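PDB 3BRU: transcriptional regulator AcuR from Rhodobacter sphaeroides 2.4.1, which represses transcription of its own operon as a DNA-binding protein of the TetR family, probably by binding two operator sequences in the promoter. Local coordinates for residues A[160-164]-A[178-182]; A[184-189]-A[208-212]. One frame throughout, in Å; residues are numbered along the deposited sequence.

Contact 1: residues A[160-164]-A[178-182]; sequences AQLFR and PDALA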
# COMPACT_ATOMS: atom_id res chain seq x y z
N ALA A 160 3.63 12.15 15.52
CA ALA A 160 4.69 12.11 16.52
C ALA A 160 4.44 13.13 17.62
O ALA A 160 4.65 12.84 18.79
CB ALA A 160 6.02 12.34 15.89
N GLN A 161 3.96 14.30 17.25
CA GLN A 161 3.62 15.33 18.23
C GLN A 161 2.49 14.82 19.14
O GLN A 161 2.57 14.96 20.35
CB GLN A 161 3.26 16.63 17.55
CG GLN A 161 2.97 17.79 18.50
CD GLN A 161 2.09 18.87 17.84
OE1 GLN A 161 1.85 18.85 16.61
NE2 GLN A 161 1.61 19.82 18.65
N LEU A 162 1.49 14.15 18.55
CA LEU A 162 0.44 13.48 19.30
C LEU A 162 1.02 12.48 20.29
O LEU A 162 0.65 12.49 21.48
CB LEU A 162 -0.52 12.77 18.34
CG LEU A 162 -1.81 12.20 18.94
CD1 LEU A 162 -2.42 13.24 19.88
CD2 LEU A 162 -2.82 11.85 17.85
N PHE A 163 1.93 11.62 19.79
CA PHE A 163 2.64 10.65 20.61
C PHE A 163 3.50 11.29 21.72
O PHE A 163 3.57 10.73 22.80
CB PHE A 163 3.47 9.64 19.78
CG PHE A 163 2.64 8.74 18.89
CD1 PHE A 163 1.37 8.30 19.27
CD2 PHE A 163 3.15 8.29 17.67
CE1 PHE A 163 0.61 7.46 18.42
CE2 PHE A 163 2.40 7.44 16.84
CZ PHE A 163 1.13 7.02 17.21
N ARG A 164 4.16 12.42 21.46
CA ARG A 164 4.88 13.13 22.53
C ARG A 164 3.94 13.61 23.63
O ARG A 164 4.29 13.55 24.80
CB ARG A 164 5.70 14.31 22.01
CG ARG A 164 7.03 13.91 21.48
CD ARG A 164 7.96 15.11 21.22
NE ARG A 164 7.40 15.95 20.16
CZ ARG A 164 7.53 15.71 18.85
NH1 ARG A 164 8.25 14.66 18.42
NH2 ARG A 164 6.93 16.54 17.99
N PRO A 178 8.59 8.39 19.76
CA PRO A 178 7.37 8.93 19.10
C PRO A 178 7.50 9.05 17.57
O PRO A 178 6.52 8.81 16.86
CB PRO A 178 7.14 10.29 19.77
CG PRO A 178 8.35 10.59 20.57
CD PRO A 178 9.10 9.30 20.81
N ASP A 179 8.69 9.38 17.07
CA ASP A 179 8.86 9.50 15.61
C ASP A 179 8.79 8.16 14.88
O ASP A 179 8.22 8.08 13.78
CB ASP A 179 10.18 10.17 15.28
CG ASP A 179 10.21 11.61 15.68
OD1 ASP A 179 9.33 12.39 15.21
OD2 ASP A 179 11.14 11.97 16.47
N ALA A 180 9.41 7.13 15.47
CA ALA A 180 9.42 5.76 14.92
C ALA A 180 8.02 5.15 14.93
O ALA A 180 7.56 4.51 13.97
CB ALA A 180 10.42 4.85 15.71
N LEU A 181 7.33 5.39 16.03
CA LEU A 181 5.96 4.92 16.14
C LEU A 181 5.01 5.64 15.15
O LEU A 181 4.18 5.00 14.48
CB LEU A 181 5.51 5.07 17.58
CG LEU A 181 4.42 4.09 17.99
CD1 LEU A 181 4.91 2.67 17.84
CD2 LEU A 181 4.00 4.42 19.41
N ALA A 182 5.21 6.95 14.98
CA ALA A 182 4.43 7.72 14.00
C ALA A 182 4.65 7.20 12.58
O ALA A 182 3.72 7.14 11.79
CB ALA A 182 4.77 9.22 14.08

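Contact 2: residues A[184-189]-A[208-212]; sequences AFWIGW and FTRTF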
# COMPACT_ATOMS: atom_id res chain seq x y z
N ALA A 184 5.77 4.08 11.83
CA ALA A 184 5.14 2.77 11.76
C ALA A 184 3.62 2.86 11.64
O ALA A 184 3.06 2.13 10.84
CB ALA A 184 5.55 1.89 12.91
N PHE A 185 2.95 3.78 12.39
CA PHE A 185 1.51 4.03 12.19
C PHE A 185 1.13 4.32 10.72
O PHE A 185 0.21 3.69 10.19
CB PHE A 185 0.93 5.15 13.08
CG PHE A 185 -0.56 5.36 12.89
CD1 PHE A 185 -1.48 4.59 13.59
CD2 PHE A 185 -1.05 6.25 11.94
CE1 PHE A 185 -2.87 4.75 13.39
CE2 PHE A 185 -2.43 6.40 11.71
CZ PHE A 185 -3.34 5.65 12.45
N TRP A 186 1.80 5.27 10.08
CA TRP A 186 1.45 5.65 8.70
C TRP A 186 1.80 4.59 7.64
O TRP A 186 1.04 4.42 6.65
CB TRP A 186 1.96 7.07 8.34
CG TRP A 186 1.07 8.09 9.03
CD1 TRP A 186 1.32 8.73 10.20
CD2 TRP A 186 -0.26 8.46 8.63
NE1 TRP A 186 0.23 9.51 10.56
CE2 TRP A 186 -0.75 9.36 9.62
CE3 TRP A 186 -1.09 8.13 7.54
CZ2 TRP A 186 -2.02 9.96 9.52
CZ3 TRP A 186 -2.36 8.71 7.46
CH2 TRP A 186 -2.81 9.61 8.45
N ILE A 187 2.91 3.87 7.85
CA ILE A 187 3.22 2.67 7.03
C ILE A 187 2.05 1.66 7.12
O ILE A 187 1.52 1.21 6.12
CB ILE A 187 4.54 1.94 7.48
CG1 ILE A 187 5.81 2.75 7.17
CG2 ILE A 187 4.58 0.49 6.94
CD1 ILE A 187 7.09 2.18 7.83
N GLY A 188 1.64 1.33 8.34
CA GLY A 188 0.62 0.31 8.54
C GLY A 188 -0.77 0.72 8.12
O GLY A 188 -1.52 -0.09 7.53
N TRP A 189 -1.12 1.97 8.42
CA TRP A 189 -2.45 2.52 8.05
C TRP A 189 -2.71 2.61 6.55
O TRP A 189 -3.78 2.35 6.10
CB TRP A 189 -2.64 3.87 8.72
CG TRP A 189 -3.93 4.51 8.47
CD1 TRP A 189 -4.13 5.65 7.76
CD2 TRP A 189 -5.21 4.08 8.93
NE1 TRP A 189 -5.48 5.97 7.75
CE2 TRP A 189 -6.16 5.01 8.46
CE3 TRP A 189 -5.65 2.96 9.66
CZ2 TRP A 189 -7.54 4.89 8.72
CZ3 TRP A 189 -7.03 2.84 9.93
CH2 TRP A 189 -7.95 3.80 9.45
N PHE A 208 -5.63 -4.01 11.81
CA PHE A 208 -4.47 -3.16 12.00
C PHE A 208 -4.46 -2.37 13.34
O PHE A 208 -3.46 -2.38 14.06
CB PHE A 208 -4.24 -2.20 10.81
CG PHE A 208 -3.30 -1.07 11.15
CD1 PHE A 208 -1.93 -1.33 11.32
CD2 PHE A 208 -3.79 0.21 11.40
CE1 PHE A 208 -1.05 -0.32 11.69
CE2 PHE A 208 -2.91 1.24 11.78
CZ PHE A 208 -1.53 0.97 11.91
N THR A 209 -5.55 -1.70 13.68
CA THR A 209 -5.56 -0.82 14.86
C THR A 209 -5.61 -1.59 16.17
O THR A 209 -5.03 -1.18 17.19
CB THR A 209 -6.72 0.26 14.82
OG1 THR A 209 -7.99 -0.38 14.78
CG2 THR A 209 -6.58 1.18 13.61
N ARG A 210 -6.32 -2.71 16.14
CA ARG A 210 -6.38 -3.62 17.26
C ARG A 210 -4.97 -4.06 17.64
O ARG A 210 -4.58 -4.02 18.79
CB ARG A 210 -7.23 -4.81 16.88
CG ARG A 210 -7.69 -5.67 18.04
CD ARG A 210 -8.85 -6.65 17.64
NE ARG A 210 -10.09 -5.97 17.21
CZ ARG A 210 -10.66 -6.08 16.00
NH1 ARG A 210 -10.14 -6.87 15.05
NH2 ARG A 210 -11.78 -5.39 15.76
N THR A 211 -4.19 -4.47 16.64
CA THR A 211 -2.83 -4.96 16.87
C THR A 211 -1.84 -3.83 17.19
O THR A 211 -1.06 -3.95 18.11
CB THR A 211 -2.41 -5.90 15.73
OG1 THR A 211 -3.33 -7.01 15.72
CG2 THR A 211 -0.99 -6.43 15.90
N PHE A 212 -1.96 -2.70 16.50
CA PHE A 212 -1.14 -1.51 16.78
C PHE A 212 -1.36 -0.92 18.18
O PHE A 212 -0.42 -0.42 18.80
CB PHE A 212 -1.38 -0.42 15.74
CG PHE A 212 -0.27 0.59 15.66
CD1 PHE A 212 0.84 0.38 14.82
CD2 PHE A 212 -0.30 1.74 16.44
CE1 PHE A 212 1.90 1.29 14.78
CE2 PHE A 212 0.76 2.66 16.41
CZ PHE A 212 1.85 2.44 15.56

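Contact 1: residues A[160-164]-A[178-182]
Pro178, at the start of helix 178-199, fits against helix 143-167 between Phe163 and Arg164. Pro178 CB lies 3.7 Å from Phe163 CB. Pro178 CG meets Arg164 CG, also at 3.7 Å, and the two side chains cross at about a right angle. The carbonyl O of Pro178 sits at the edge of the Phe163 ring, 3.5 Å from CD2. That oxygen already accepts the backbone hydrogen bond from Ala182 N, so the helix satisfies it. Asp179 starts off away from helix 143-167, but its carboxylate returns. With CG beside the backbone N (chi1 -68°), Asp179 OD1 comes to 3.4 Å from Ala160 CB. Arg164 NH1 is 4.1 Å from Asp179 OD1, too long for a salt bridge. The opposite charges probably still attract each other; both residues are exposed. The segments belong to two consecutive helices of the C-terminal domain of a TetR-family regulator, the part of the fold that pairs with the second subunit. Their axes pass 8.3 Å apart, with 131° between their N-to-C directions; the small side chains of Ala160 and Ala182, which meet here, are consistent with so close an approach. Leu181 covers one face of the Phe163 ring in a CH-pi contact, with CD2 almost over the ring centre. Leu172, from the connecting loop, touches both side chains. Leu181 also packs on Thr211 of the second subunit. An alanine in place of Phe163 would probably leave Leu181 without its aromatic partner and open a gap beside Pro178 and Ala182. Ala182 ends the segment with its N at the ring edge, 3.4 Å from Phe163 CE2. Ala182 CB rests 3.8 Å from Ala160 CB.

Contact 2: residues A[184-189]-A[208-212]
The Phe208 ring lies with one face on the backbone of helix 178-199, where Gly188 C and Trp189 N sit toward its rim. Phe212 CB, one helical turn on, lies over the opposite face, toward its rim. At the edge of the Trp189 indole, in its plane, is Phe208 CD2, 3.7 Å from Trp189 CE3. Phe185 CZ lies over one face of the indole, toward its rim. Phe185 turns its edge to one face of Phe212 in a T-shaped pair, with planes at 81° and centroids 5.7 Å apart. Phe185 and Phe208 meet obliquely, with CE1 of Phe185 3.9 Å from CE2 of Phe208. Phe185, Phe208 and Phe212 thus form an aromatic cluster. Phe185 has CG anti to the backbone N (chi1 -178°), and in this position its ring meets both Phe208 and Phe212. Its backbone is covered too: Phe212 CE1 is 3.6 Å from Phe185 N. Ala184 CB touches the same CE1.

Gly188 lets Phe208 come close. Phe208 CE1 is 3.6 Å from Gly188 CA, and a CB on this residue would clash with the ring. Thr209 CG2 adds a looser contact with Trp189 CZ3.

The two segments run nearly antiparallel, at 154°, and their axes pass 10.9 Å apart. They join the last two helices of the C-terminal domain. Thr112 of helix 104-120 touches both Phe185 and Trp189. Phe208 also packs on Ile187 of the second subunit, so the cluster adjoins the dimer interface.

No hydrogen bond crosses between the segments. The nearby backbone groups Trp189 N and Phe185 O bond to each other within their helix. The contact therefore rests on aromatic and apolar packing, and its fit probably depends on ring shape and on the bare backbone at Gly188.

How the contacts relate
The centres of contact 1 and contact 2 are about 13 Å apart, and helix 178-199 is common to both. Contact 1 joins the start of that helix to helix 143-167. Contact 2 joins its next turns to helix 203-212. Along the chain they come in series, contact 1 closing before contact 2 opens. They also touch directly: Leu181 O packs 3.6 Å from Phe212 CZ. Helix 178-199 thus links its two neighbours within the C-terminal domain. Both contacts reach the second subunit, so packing inside each chain is continuous with the dimer interface. Both belong to the C-terminal domain, which pairs the subunits; DNA binding is predicted for the helix-turn-helix at 52-71.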